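EF0056 (Enterococcus faecalis, PDB 6ORI) is a surface protein of unestablished molecular function, its N-terminal region built of immunoglobulin-like beta domains with bound calcium, and is probably involved in biofilm formation. Local coordinates at residues I240-K245 and V342-Q347; I280-V285 and A303-E308; Y12-N17 and S215-Y220; D378-D383 and N391-G396. All blocks are in the same frame, centred on the assembly; numbering follows the deposited sequence. Where two conformers were deposited one is given.

Interaction 1: I240-K245 and V342-Q347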
loop_
_atom_site.group_PDB
_atom_site.type_symbol
_atom_site.label_atom_id
_atom_site.label_comp_id
_atom_site.label_asym_id
_atom_site.label_seq_id
_atom_site.Cartn_x
_atom_site.Cartn_y
_atom_site.Cartn_z
ATOM N N ILE A 240 -8.431 -13.440 1.774
ATOM C CA ILE A 240 -7.753 -12.264 1.275
ATOM C C ILE A 240 -7.495 -11.343 2.454
ATOM O O ILE A 240 -8.418 -11.001 3.198
ATOM C CB ILE A 240 -8.546 -11.545 0.184
ATOM C CG1 ILE A 240 -8.723 -12.467 -1.025
ATOM C CG2 ILE A 240 -7.838 -10.240 -0.208
ATOM C CD1 ILE A 240 -9.758 -11.975 -2.022
ATOM N N ILE A 241 -6.229 -10.989 2.635
ATOM C CA ILE A 241 -5.786 -10.130 3.724
ATOM C C ILE A 241 -5.604 -8.729 3.209
ATOM O O ILE A 241 -4.946 -8.515 2.197
ATOM C CB ILE A 241 -4.420 -10.577 4.293
ATOM C CG1 ILE A 241 -4.354 -12.093 4.507
ATOM C CG2 ILE A 241 -4.096 -9.842 5.588
ATOM C CD1 ILE A 241 -5.421 -12.643 5.384
ATOM N N LEU A 242 -6.200 -7.768 3.893
ATOM C CA LEU A 242 -6.034 -6.346 3.610
ATOM C C LEU A 242 -5.190 -5.771 4.716
ATOM O O LEU A 242 -5.578 -5.816 5.895
ATOM C CB LEU A 242 -7.353 -5.588 3.588
ATOM C CG LEU A 242 -8.481 -6.149 2.757
ATOM C CD1 LEU A 242 -9.713 -5.226 2.822
ATOM C CD2 LEU A 242 -8.004 -6.322 1.339
ATOM N N ASP A 243 -4.044 -5.228 4.359
ATOM C CA ASP A 243 -3.205 -4.513 5.301
ATOM C C ASP A 243 -3.326 -3.026 5.006
ATOM O O ASP A 243 -2.834 -2.541 3.973
ATOM C CB ASP A 243 -1.758 -4.995 5.224
ATOM C CG ASP A 243 -1.549 -6.329 5.949
ATOM O OD1 ASP A 243 -2.476 -6.785 6.642
ATOM O OD2 ASP A 243 -0.457 -6.912 5.842
ATOM N N HIS A 244 -4.057 -2.338 5.870
ATOM C CA HIS A 244 -4.246 -0.904 5.769
ATOM C C HIS A 244 -3.135 -0.253 6.566
ATOM O O HIS A 244 -3.091 -0.353 7.791
ATOM C CB HIS A 244 -5.627 -0.536 6.322
ATOM C CG HIS A 244 -5.923 0.933 6.297
ATOM N ND1 HIS A 244 -6.818 1.518 7.175
ATOM C CD2 HIS A 244 -5.501 1.921 5.474
ATOM C CE1 HIS A 244 -6.902 2.806 6.910
ATOM N NE2 HIS A 244 -6.098 3.079 5.892
ATOM N N LYS A 245 -2.205 0.387 5.863
ATOM C CA LYS A 245 -1.041 0.962 6.510
ATOM C C LYS A 245 -1.092 2.487 6.485
ATOM O O LYS A 245 -1.359 3.091 5.444
ATOM C CB LYS A 245 0.244 0.444 5.855
ATOM C CG LYS A 245 1.509 0.855 6.597
ATOM C CD LYS A 245 2.766 0.198 6.020
ATOM C CE LYS A 245 3.986 0.495 6.884
ATOM N NZ LYS A 245 5.186 -0.179 6.333
ATOM N N VAL A 342 -3.416 -1.837 10.201
ATOM C CA VAL A 342 -4.716 -2.407 10.574
ATOM C C VAL A 342 -4.939 -3.526 9.591
ATOM O O VAL A 342 -4.882 -3.305 8.390
ATOM C CB VAL A 342 -5.828 -1.343 10.456
ATOM C CG1 VAL A 342 -7.189 -1.929 10.817
ATOM C CG2 VAL A 342 -5.504 -0.136 11.353
ATOM N N ARG A 343 -5.186 -4.728 10.087
ATOM C CA ARG A 343 -5.303 -5.895 9.223
ATOM C C ARG A 343 -6.731 -6.430 9.221
ATOM O O ARG A 343 -7.331 -6.648 10.294
ATOM C CB ARG A 343 -4.302 -6.968 9.669
ATOM C CG ARG A 343 -4.504 -8.292 8.957
ATOM C CD ARG A 343 -3.322 -9.195 9.197
ATOM N NE ARG A 343 -2.123 -8.623 8.592
ATOM C CZ ARG A 343 -0.872 -8.842 8.985
ATOM N NH1 ARG A 343 -0.615 -9.627 10.010
ATOM N NH2 ARG A 343 0.130 -8.234 8.358
ATOM N N TYR A 344 -7.262 -6.684 8.026
ATOM C CA TYR A 344 -8.556 -7.315 7.850
ATOM C C TYR A 344 -8.377 -8.645 7.149
ATOM O O TYR A 344 -7.658 -8.755 6.128
ATOM C CB TYR A 344 -9.480 -6.403 7.040
ATOM C CG TYR A 344 -9.659 -5.047 7.660
ATOM C CD1 TYR A 344 -10.390 -4.896 8.832
ATOM C CD2 TYR A 344 -9.135 -3.910 7.071
ATOM C CE1 TYR A 344 -10.562 -3.699 9.413
ATOM C CE2 TYR A 344 -9.306 -2.668 7.660
ATOM C CZ TYR A 344 -10.038 -2.572 8.816
ATOM O OH TYR A 344 -10.265 -1.393 9.461
ATOM N N VAL A 345 -8.990 -9.681 7.701
ATOM C CA VAL A 345 -8.908 -11.030 7.164
ATOM C C VAL A 345 -10.275 -11.412 6.587
ATOM O O VAL A 345 -11.237 -11.583 7.342
ATOM C CB VAL A 345 -8.496 -12.013 8.259
ATOM C CG1 VAL A 345 -8.402 -13.406 7.702
ATOM C CG2 VAL A 345 -7.182 -11.603 8.916
ATOM N N LEU A 346 -10.353 -11.544 5.270
ATOM C CA LEU A 346 -11.602 -11.840 4.566
ATOM C C LEU A 346 -11.597 -13.313 4.253
ATOM O O LEU A 346 -10.970 -13.738 3.293
ATOM C CB LEU A 346 -11.692 -11.037 3.257
ATOM C CG LEU A 346 -11.401 -9.531 3.324
ATOM C CD1 LEU A 346 -11.520 -8.897 1.959
ATOM C CD2 LEU A 346 -12.351 -8.856 4.268
ATOM N N GLN A 347 -12.279 -14.100 5.063
ATOM C CA GLN A 347 -12.326 -15.535 4.858
ATOM C C GLN A 347 -13.183 -15.864 3.656
ATOM O O GLN A 347 -14.291 -15.369 3.520
ATOM C CB GLN A 347 -12.880 -16.214 6.101
ATOM C CG GLN A 347 -12.090 -15.877 7.371
ATOM C CD GLN A 347 -12.347 -16.850 8.496
ATOM O OE1 GLN A 347 -13.430 -17.428 8.596
ATOM N NE2 GLN A 347 -11.348 -17.041 9.352
HETATM O O HOH W 1 -9.353 0.887 8.366
#

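Interaction 2: I280-V285 and A303-E308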
loop_
_atom_site.group_PDB
_atom_site.type_symbol
_atom_site.label_atom_id
_atom_site.label_comp_id
_atom_site.label_asym_id
_atom_site.label_seq_id
_atom_site.Cartn_x
_atom_site.Cartn_y
_atom_site.Cartn_z
ATOM N N ILE A 280 -15.086 -12.133 8.769
ATOM C CA ILE A 280 -14.164 -11.024 8.572
ATOM C C ILE A 280 -13.571 -10.729 9.931
ATOM O O ILE A 280 -14.295 -10.348 10.857
ATOM C CB ILE A 280 -14.851 -9.773 8.009
ATOM C CG1 ILE A 280 -15.576 -10.133 6.719
ATOM C CG2 ILE A 280 -13.827 -8.665 7.778
ATOM C CD1 ILE A 280 -16.527 -9.086 6.238
ATOM N N GLN A 281 -12.268 -10.934 10.072
ATOM C CA GLN A 281 -11.567 -10.691 11.332
ATOM C C GLN A 281 -10.754 -9.426 11.267
ATOM O O GLN A 281 -10.135 -9.135 10.247
ATOM C CB GLN A 281 -10.605 -11.833 11.695
ATOM C CG GLN A 281 -11.223 -13.218 11.604
ATOM C CD GLN A 281 -10.333 -14.312 12.160
ATOM O OE1 GLN A 281 -9.130 -14.156 12.371
ATOM N NE2 GLN A 281 -10.946 -15.459 12.416
ATOM N N MET A 282 -10.720 -8.688 12.366
ATOM C CA MET A 282 -9.821 -7.552 12.517
ATOM C C MET A 282 -8.668 -8.008 13.373
ATOM O O MET A 282 -8.878 -8.610 14.460
ATOM C CB MET A 282 -10.538 -6.401 13.214
ATOM C CG MET A 282 -9.791 -5.098 13.139
ATOM S SD MET A 282 -10.761 -3.832 13.957
ATOM C CE MET A 282 -9.771 -2.398 13.568
ATOM N N HIS A 283 -7.446 -7.782 12.900
ATOM C CA HIS A 283 -6.259 -8.087 13.687
ATOM C C HIS A 283 -5.501 -6.829 14.031
ATOM O O HIS A 283 -5.400 -5.913 13.205
ATOM C CB HIS A 283 -5.308 -9.012 12.922
ATOM C CG HIS A 283 -5.836 -10.396 12.688
ATOM N ND1 HIS A 283 -5.038 -11.431 12.241
ATOM C CD2 HIS A 283 -7.071 -10.919 12.849
ATOM C CE1 HIS A 283 -5.768 -12.526 12.124
ATOM N NE2 HIS A 283 -7.005 -12.249 12.499
ATOM N N MET A 284 -4.930 -6.823 15.220
ATOM C CA MET A 284 -3.995 -5.809 15.647
ATOM C C MET A 284 -2.602 -6.261 15.263
ATOM O O MET A 284 -2.233 -7.414 15.513
ATOM C CB MET A 284 -4.092 -5.629 17.155
ATOM C CG MET A 284 -3.137 -4.580 17.681
ATOM S SD MET A 284 -3.191 -4.341 19.462
ATOM C CE MET A 284 -4.692 -3.390 19.620
ATOM N N VAL A 285 -1.841 -5.343 14.667
ATOM C CA VAL A 285 -0.485 -5.595 14.184
ATOM C C VAL A 285 0.423 -4.488 14.721
ATOM O O VAL A 285 -0.009 -3.377 14.941
ATOM C CB VAL A 285 -0.482 -5.585 12.635
ATOM C CG1 VAL A 285 0.915 -5.845 12.083
ATOM C CG2 VAL A 285 -1.465 -6.620 12.070
ATOM N N ALA A 303 -11.377 -8.368 16.829
ATOM C CA ALA A 303 -12.821 -8.267 16.596
ATOM C C ALA A 303 -13.305 -9.113 15.464
ATOM O O ALA A 303 -12.566 -9.385 14.516
ATOM C CB ALA A 303 -13.216 -6.833 16.317
ATOM N N ASP A 304 -14.562 -9.519 15.563
ATOM C CA ASP A 304 -15.355 -10.002 14.439
ATOM C C ASP A 304 -16.003 -8.791 13.801
ATOM O O ASP A 304 -16.589 -7.976 14.510
ATOM C CB ASP A 304 -16.456 -10.931 14.945
ATOM C CG ASP A 304 -15.918 -12.206 15.540
ATOM O OD1 ASP A 304 -15.107 -12.890 14.871
ATOM O OD2 ASP A 304 -16.316 -12.522 16.682
ATOM N N LEU A 305 -15.911 -8.679 12.484
ATOM C CA LEU A 305 -16.450 -7.551 11.720
ATOM C C LEU A 305 -17.610 -7.949 10.838
ATOM O O LEU A 305 -17.753 -9.129 10.461
ATOM C CB LEU A 305 -15.355 -6.977 10.825
ATOM C CG LEU A 305 -14.134 -6.439 11.564
ATOM C CD1 LEU A 305 -13.131 -5.909 10.536
ATOM C CD2 LEU A 305 -14.471 -5.361 12.577
ATOM N N ALA A 306 -18.421 -6.966 10.458
ATOM C CA ALA A 306 -19.504 -7.171 9.503
ATOM C C ALA A 306 -19.305 -6.321 8.266
ATOM O O ALA A 306 -18.572 -5.320 8.278
ATOM C CB ALA A 306 -20.821 -6.808 10.148
ATOM N N ILE A 307 -19.980 -6.680 7.188
ATOM C CA ILE A 307 -20.104 -5.803 6.030
ATOM C C ILE A 307 -21.553 -5.785 5.618
ATOM O O ILE A 307 -22.332 -6.650 6.005
ATOM C CB ILE A 307 -19.260 -6.234 4.818
ATOM C CG1 ILE A 307 -19.530 -7.693 4.459
ATOM C CG2 ILE A 307 -17.781 -5.902 5.051
ATOM C CD1 ILE A 307 -18.863 -8.099 3.159
ATOM N N GLU A 308 -21.893 -4.772 4.842
ATOM C CA GLU A 308 -23.246 -4.569 4.348
ATOM C C GLU A 308 -23.469 -5.535 3.197
ATOM O O GLU A 308 -22.739 -5.516 2.199
ATOM C CB GLU A 308 -23.388 -3.136 3.860
ATOM C CG GLU A 308 -24.760 -2.837 3.225
ATOM C CD GLU A 308 -25.893 -3.146 4.170
ATOM O OE1 GLU A 308 -25.988 -2.458 5.204
ATOM O OE2 GLU A 308 -26.682 -4.085 3.910
HETATM O O HOH W 2 -14.765 -13.055 12.266
#

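Interaction 3: Y12-N17 and S215-Y220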
loop_
_atom_site.group_PDB
_atom_site.type_symbol
_atom_site.label_atom_id
_atom_site.label_comp_id
_atom_site.label_asym_id
_atom_site.label_seq_id
_atom_site.Cartn_x
_atom_site.Cartn_y
_atom_site.Cartn_z
ATOM N N TYR A 12 1.250 -16.117 -3.770
ATOM C CA TYR A 12 1.240 -15.439 -2.473
ATOM C C TYR A 12 1.789 -14.021 -2.579
ATOM O O TYR A 12 2.123 -13.416 -1.566
ATOM C CB TYR A 12 2.064 -16.232 -1.442
ATOM C CG TYR A 12 1.520 -17.617 -1.178
ATOM C CD1 TYR A 12 0.368 -17.793 -0.427
ATOM C CD2 TYR A 12 2.154 -18.746 -1.679
ATOM C CE1 TYR A 12 -0.147 -19.050 -0.185
ATOM C CE2 TYR A 12 1.642 -20.015 -1.444
ATOM C CZ TYR A 12 0.494 -20.158 -0.693
ATOM O OH TYR A 12 -0.023 -21.410 -0.447
ATOM N N SER A 13 1.879 -13.490 -3.796
ATOM C CA SER A 13 2.408 -12.143 -4.014
ATOM C C SER A 13 1.386 -11.059 -3.673
ATOM O O SER A 13 0.164 -11.274 -3.745
ATOM C CB SER A 13 2.849 -11.969 -5.469
ATOM O OG SER A 13 3.906 -12.861 -5.788
ATOM N N ALA A 14 1.885 -9.880 -3.333
ATOM C CA ALA A 14 0.998 -8.765 -3.026
ATOM C C ALA A 14 0.155 -8.476 -4.258
ATOM O O ALA A 14 0.670 -8.448 -5.393
ATOM C CB ALA A 14 1.797 -7.547 -2.602
ATOM N N SER A 15 -1.147 -8.312 -4.047
ATOM C CA SER A 15 -2.109 -8.060 -5.116
ATOM C C SER A 15 -2.207 -9.215 -6.116
ATOM O O SER A 15 -2.817 -9.054 -7.151
ATOM C CB SER A 15 -1.808 -6.731 -5.839
ATOM O OG SER A 15 -1.875 -5.613 -4.954
ATOM N N GLY A 16 -1.627 -10.372 -5.801
ATOM C CA GLY A 16 -1.645 -11.487 -6.745
ATOM C C GLY A 16 -0.894 -11.187 -8.030
ATOM O O GLY A 16 -1.133 -11.829 -9.053
ATOM N N ASN A 17 0.009 -10.212 -7.980
ATOM C CA ASN A 17 0.752 -9.782 -9.155
ATOM C C ASN A 17 1.563 -10.953 -9.673
ATOM O O ASN A 17 2.287 -11.596 -8.917
ATOM C CB ASN A 17 1.651 -8.605 -8.774
ATOM C CG ASN A 17 2.414 -8.052 -9.947
ATOM O OD1 ASN A 17 1.850 -7.821 -11.014
ATOM N ND2 ASN A 17 3.707 -7.829 -9.754
ATOM N N SER A 215 -2.307 3.416 2.653
ATOM C CA SER A 215 -2.185 2.442 1.599
ATOM C C SER A 215 -2.899 1.179 2.009
ATOM O O SER A 215 -3.115 0.928 3.187
ATOM C CB SER A 215 -0.715 2.160 1.281
ATOM O OG SER A 215 -0.006 1.772 2.444
ATOM N N VAL A 216 -3.295 0.395 1.018
ATOM C CA VAL A 216 -3.846 -0.933 1.246
ATOM C C VAL A 216 -3.110 -1.947 0.377
ATOM O O VAL A 216 -3.155 -1.848 -0.855
ATOM C CB VAL A 216 -5.349 -0.951 0.944
ATOM C CG1 VAL A 216 -5.888 -2.367 0.995
ATOM C CG2 VAL A 216 -6.097 -0.102 1.946
ATOM N N ASN A 217 -2.438 -2.894 1.028
ATOM C CA ASN A 217 -1.781 -4.036 0.373
ATOM C C ASN A 217 -2.713 -5.218 0.554
ATOM O O ASN A 217 -3.450 -5.294 1.549
ATOM C CB ASN A 217 -0.439 -4.365 1.045
ATOM C CG ASN A 217 0.789 -4.364 0.082
ATOM O OD1 ASN A 217 0.927 -3.544 -0.815
ATOM N ND2 ASN A 217 1.690 -5.310 0.304
ATOM N N THR A 218 -2.724 -6.118 -0.407
ATOM C CA THR A 218 -3.579 -7.287 -0.377
ATOM C C THR A 218 -2.731 -8.521 -0.593
ATOM O O THR A 218 -1.663 -8.469 -1.215
ATOM C CB THR A 218 -4.659 -7.242 -1.466
ATOM O OG1 THR A 218 -4.047 -7.437 -2.743
ATOM C CG2 THR A 218 -5.434 -5.927 -1.457
ATOM N N LYS A 219 -3.194 -9.628 -0.059
ATOM C CA LYS A 219 -2.519 -10.899 -0.227
ATOM C C LYS A 219 -3.534 -12.011 -0.087
ATOM O O LYS A 219 -4.443 -11.918 0.736
ATOM C CB LYS A 219 -1.452 -11.075 0.855
ATOM C CG LYS A 219 -0.649 -12.344 0.719
ATOM C CD LYS A 219 0.279 -12.573 1.887
ATOM C CE LYS A 219 1.024 -13.881 1.689
ATOM N NZ LYS A 219 1.950 -14.194 2.820
ATOM N N TYR A 220 -3.442 -13.023 -0.925
ATOM C CA TYR A 220 -4.142 -14.273 -0.651
ATOM C C TYR A 220 -3.305 -15.115 0.304
ATOM O O TYR A 220 -2.167 -15.477 -0.010
ATOM C CB TYR A 220 -4.382 -15.061 -1.931
ATOM C CG TYR A 220 -4.864 -16.449 -1.615
ATOM C CD1 TYR A 220 -6.190 -16.677 -1.290
ATOM C CD2 TYR A 220 -3.980 -17.527 -1.602
ATOM C CE1 TYR A 220 -6.640 -17.954 -0.988
ATOM C CE2 TYR A 220 -4.415 -18.801 -1.299
ATOM C CZ TYR A 220 -5.743 -19.007 -0.992
ATOM O OH TYR A 220 -6.169 -20.277 -0.683
HETATM O O HOH W 3 -1.577 -13.239 -3.162
HETATM O O HOH W 4 -0.845 -5.395 -2.496
HETATM O O HOH W 5 -2.978 -3.039 -3.554
#

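Interaction 4: D378-D383 and N391-G396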
loop_
_atom_site.group_PDB
_atom_site.type_symbol
_atom_site.label_atom_id
_atom_site.label_comp_id
_atom_site.label_asym_id
_atom_site.label_seq_id
_atom_site.Cartn_x
_atom_site.Cartn_y
_atom_site.Cartn_z
ATOM N N ASP A 378 -10.792 -0.876 -0.310
ATOM C CA ASP A 378 -10.474 0.441 0.252
ATOM C C ASP A 378 -10.483 0.355 1.766
ATOM O O ASP A 378 -11.167 -0.492 2.341
ATOM C CB ASP A 378 -11.510 1.470 -0.193
ATOM C CG ASP A 378 -11.778 1.426 -1.684
ATOM O OD1 ASP A 378 -11.065 2.118 -2.428
ATOM O OD2 ASP A 378 -12.674 0.671 -2.123
ATOM N N SER A 379 -9.753 1.250 2.410
ATOM C CA SER A 379 -9.766 1.346 3.862
ATOM C C SER A 379 -9.454 2.773 4.255
ATOM O O SER A 379 -8.692 3.458 3.575
ATOM C CB SER A 379 -8.756 0.403 4.487
ATOM O OG SER A 379 -9.006 -0.928 4.104
ATOM N N TRP A 380 -10.027 3.232 5.363
ATOM C CA TRP A 380 -9.765 4.583 5.829
ATOM C C TRP A 380 -10.179 4.704 7.276
ATOM O O TRP A 380 -10.958 3.877 7.773
ATOM C CB TRP A 380 -10.482 5.645 4.968
ATOM C CG TRP A 380 -12.004 5.615 5.012
ATOM C CD1 TRP A 380 -12.833 6.440 5.732
ATOM C CD2 TRP A 380 -12.866 4.725 4.283
ATOM N NE1 TRP A 380 -14.153 6.106 5.503
ATOM C CE2 TRP A 380 -14.200 5.058 4.625
ATOM C CE3 TRP A 380 -12.644 3.668 3.395
ATOM C CZ2 TRP A 380 -15.290 4.375 4.097
ATOM C CZ3 TRP A 380 -13.725 2.990 2.890
ATOM C CH2 TRP A 380 -15.030 3.344 3.245
ATOM N N LEU A 381 -9.683 5.728 7.962
ATOM C CA LEU A 381 -10.213 6.081 9.277
ATOM C C LEU A 381 -11.161 7.244 9.123
ATOM O O LEU A 381 -10.935 8.124 8.278
ATOM C CB LEU A 381 -9.077 6.451 10.239
ATOM C CG LEU A 381 -7.996 5.386 10.456
ATOM C CD1 LEU A 381 -7.048 5.833 11.543
ATOM C CD2 LEU A 381 -8.554 4.027 10.795
ATOM N N SER A 382 -12.202 7.272 9.946
ATOM C CA SER A 382 -13.134 8.393 9.963
ATOM C C SER A 382 -13.368 8.811 11.388
ATOM O O SER A 382 -13.128 8.034 12.335
ATOM C CB SER A 382 -14.447 8.049 9.280
ATOM O OG SER A 382 -15.069 6.975 9.946
ATOM N N ASP A 383 -13.803 10.045 11.558
ATOM C CA ASP A 383 -14.266 10.489 12.869
ATOM C C ASP A 383 -15.678 9.960 13.138
ATOM O O ASP A 383 -16.266 9.221 12.338
ATOM C CB ASP A 383 -14.125 12.016 13.017
ATOM C CG ASP A 383 -15.044 12.818 12.113
ATOM O OD1 ASP A 383 -16.058 12.310 11.623
ATOM O OD2 ASP A 383 -14.707 14.008 11.896
ATOM N N ASN A 391 -5.623 11.915 4.757
ATOM C CA ASN A 391 -4.463 11.124 4.359
ATOM C C ASN A 391 -4.473 9.728 4.981
ATOM O O ASN A 391 -3.429 9.100 5.075
ATOM C CB ASN A 391 -3.137 11.864 4.605
ATOM C CG ASN A 391 -2.908 12.960 3.598
ATOM O OD1 ASN A 391 -3.262 12.822 2.443
ATOM N ND2 ASN A 391 -2.328 14.056 4.040
ATOM N N THR A 392 -5.636 9.227 5.410
ATOM C CA THR A 392 -5.740 7.850 5.904
ATOM C C THR A 392 -6.431 6.924 4.930
ATOM O O THR A 392 -6.519 5.741 5.197
ATOM C CB THR A 392 -6.444 7.742 7.267
ATOM O OG1 THR A 392 -7.857 8.015 7.167
ATOM C CG2 THR A 392 -5.780 8.632 8.301
ATOM N N TYR A 393 -6.913 7.446 3.810
ATOM C CA TYR A 393 -7.570 6.605 2.823
ATOM C C TYR A 393 -6.531 5.882 1.976
ATOM O O TYR A 393 -5.606 6.512 1.424
ATOM C CB TYR A 393 -8.516 7.426 1.929
ATOM C CG TYR A 393 -9.101 6.661 0.777
ATOM C CD1 TYR A 393 -10.301 5.984 0.908
ATOM C CD2 TYR A 393 -8.429 6.599 -0.440
ATOM C CE1 TYR A 393 -10.845 5.278 -0.194
ATOM C CE2 TYR A 393 -8.949 5.909 -1.509
ATOM C CZ TYR A 393 -10.137 5.245 -1.373
ATOM O OH TYR A 393 -10.635 4.550 -2.471
ATOM N N GLY A 394 -6.683 4.575 1.861
ATOM C CA GLY A 394 -5.889 3.794 0.944
ATOM C C GLY A 394 -6.793 2.939 0.081
ATOM O O GLY A 394 -7.895 2.552 0.482
ATOM N N THR A 395 -6.321 2.647 -1.116
ATOM C CA THR A 395 -7.027 1.727 -1.987
ATOM C C THR A 395 -6.032 0.779 -2.583
ATOM O O THR A 395 -4.888 1.149 -2.853
ATOM C CB THR A 395 -7.838 2.449 -3.078
ATOM O OG1 THR A 395 -8.571 1.500 -3.853
ATOM C CG2 THR A 395 -6.944 3.267 -4.004
ATOM N N GLY A 396 -6.460 -0.458 -2.766
ATOM C CA GLY A 396 -5.579 -1.481 -3.275
ATOM C C GLY A 396 -6.369 -2.411 -4.158
ATOM O O GLY A 396 -7.570 -2.276 -4.302
#

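Interaction 1: I240-K245 and V342-Q347
Val-342 opens the pairing with His-244 through two backbone hydrogen bonds, its O taking the N-H of His-244 and its own N-H going to His-244 O. The strands run antiparallel, their axes 4.7 Å apart. Arg-343 comes next, on the face shared with Asp-243, Ile-241 and Val-345. Its CG lies anti to the backbone N (chi1 171°), and a bend at chi3 turns the guanidinium side-on to the carboxylate of Asp-243. Arg-343 NE reaches Asp-243 OD1 at 2.7 Å, nearly straight, while Arg-343 NH2 meets Asp-243 OD2 at 2.9 Å; both come on the syn side, but NH2 is tilted 32° out of the carboxylate plane, the two planes being 31° apart. Arg-343 NH2 also bonds to Val-294 O in a neighbouring loop. The aliphatic part of the arginine packs on Ile-241, CG to CG2 at 3.7 Å. Tyr-344 pairs with Leu-242 on the other face, through N-H...O bonds in both directions and CB against CB. Its OH lies 2.7 Å from a water that also meets His-244 ND1, whereas NE2 of that histidine bonds to Thr-392 O. Val-345 sets CG1 beside Ile-241 CD1 at 3.9 Å, and Leu-346 lays CD1 against CG of Leu-242 at 4.2 Å while exchanging backbone bonds with Ile-240. Held by two nitrogens of a buried arginine, the partly exposed carboxylate probably stays ionised, and the guanidinium is fixed in rotation.

Interaction 2: I280-V285 and A303-E308
Ile-280 meets Leu-305 and Ile-307, and its side chain can be followed outward to see how an edge strand hands over to a loop. Ile-280 CB lies 3.9 Å from Leu-305 O and near Leu-305 CB. At the first branch, CG2 stands anti to the backbone N (chi1 to CG1 -55°), which brings it within 3.8 Å of the same Leu-305 CB and close to CD1 of that leucine; the two side chains cross at about a right angle. Along the other branch, CG1 carries CD1 to Ile-307, where it meets CG2 at 3.6 Å and lies close to CG1 as well. The leucine then continues the apolar row, its CD1 resting on Met-282 CB at 3.8 Å, with Ala-303 CB touching that same methionine carbon.

Beneath these side chains the backbone is joined by Leu-305 N to Ile-280 O and by a nearly straight bond from Met-282 N to Ala-303 O, 2.9 Å long; the return bond from Ala-303 N to Met-282 O is weak. A water donates to Asp-304 OD1, whose stronger partner is Lys-301, and more weakly to Ile-280 O. Tyr-267 of strand 264-269 touches both Leu-305 and Ile-307, linking the row to the facing sheet. Antiparallel pairing at an outermost strand, with apolar residues turned inward against a second sheet, is characteristic of a beta sandwich such as the immunoglobulin-like fold.

Interaction 3: Y12-N17 and S215-Y220
Ser-15 and Thr-218 make the direct hydrogen bond of this contact: Ser-15 N gives its proton to Thr-218 O at 2.9 Å, from above the carbonyl plane (48° out of it). The same oxygen receives a CA-H...O contact from Ala-14. Water extends the polar link. One molecule donates to Ser-13 O and accepts from Tyr-220 N, while another donates to Ser-15 OG and accepts from Thr-218 N at 2.9 Å. Both hydroxyls, Ser-15 OG and Thr-218 OG1, also hydrogen-bond to Tyr-397 O on strand 394-398.

Carbon-to-oxygen approaches form a second group. The Tyr-12 ring presents its edge to Tyr-220 O, with CD1 3.5 Å away; that oxygen is buried here without a hydrogen-bonding partner. The extended Lys-219 chain, its CG anti to the backbone N (chi1 -177°), runs past Tyr-12 so that CE lies 3.5 Å from Tyr-12 O, and its NZ continues to a salt bridge with Glu-221. Looser packing pairs Tyr-12 CE1 with Tyr-220 CD2 at 4.4 Å, and farther along Ala-14 CB touches Asn-217 ND2 at 3.7 Å.

A non-regular N-terminal segment is thus laid on an outermost strand of a five-stranded antiparallel sheet, closing over the margin of an immunoglobulin-like beta sandwich.

Interaction 4: D378-D383 and N391-G396
Asp-378 directs one carboxylate oxygen at two hydroxyls: OD1 lies 2.5 Å from Tyr-393 OH, a very short separation, and 2.9 Å from Thr-395 OG1. The carboxylate and phenol ring planes are 25° apart, and the threonine side chain runs alongside the aspartate. Next to this cluster, Trp-380 CB packs on Tyr-393 CB at 4.0 Å, and the two side chains cross at a slant, indole CE3 of Trp-380 lying 4.1 Å from Tyr-393 CD1. At the far end, chi1 of Thr-392 (71°) sets its hydroxyl between the backbone N and the carbonyl carbon, where Thr-392 OG1 receives the N-H of Leu-381, N to OG1 3.0 Å.

Behind the side chains, Ser-379 and Gly-394 exchange a pair of backbone hydrogen bonds, the bond from Gly-394 N to Ser-379 O being the straighter. That pair joins the two arms of the hairpin here, and CG of Tyr-393, anti to its own N (chi1 173°), carries the ring forward along its chain, toward the Asp-378/Thr-395 pair, bringing OH to Asp-378 OD1. A wider shell steadies the groups: Thr-395 OG1 also meets Tyr-189 OH and Phe-377 O, Tyr-198 stacks edge-to-face on the Tyr-393 ring, Phe-197 meets the Trp-380 ring, and Thr-392 OG1 reaches Ile-389 O.

Two hydroxyls crowd one oxygen of a buried carboxylate, which would probably stabilise negative charge there if both donate, and the cluster ties side chains from both hairpin arms.

Overall arrangement
Interactions 1, 2 and 3 all reach one five-stranded antiparallel sheet: interaction 3 at its outermost strand 211-221, interaction 1 on central strand 340-348 and its neighbour 239-248, and interaction 2 at the opposite margin, 277-284 with 300-304. Interaction 4 belongs to a separate four-stranded sheet packed against it, and interactions 1 and 4 touch where His-244 packs on Ser-379 of strand 375-382. Centres of interactions 1 and 2 are about 8 Å apart, those of 1 and 3 about 10 Å, and those of 3 and 4 about 17 Å. Along the chain, interaction 3 closes first, interaction 2 is nested within interaction 1, and interaction 4 comes last, so that N-terminal, middle and C-terminal segments all join this one sandwich.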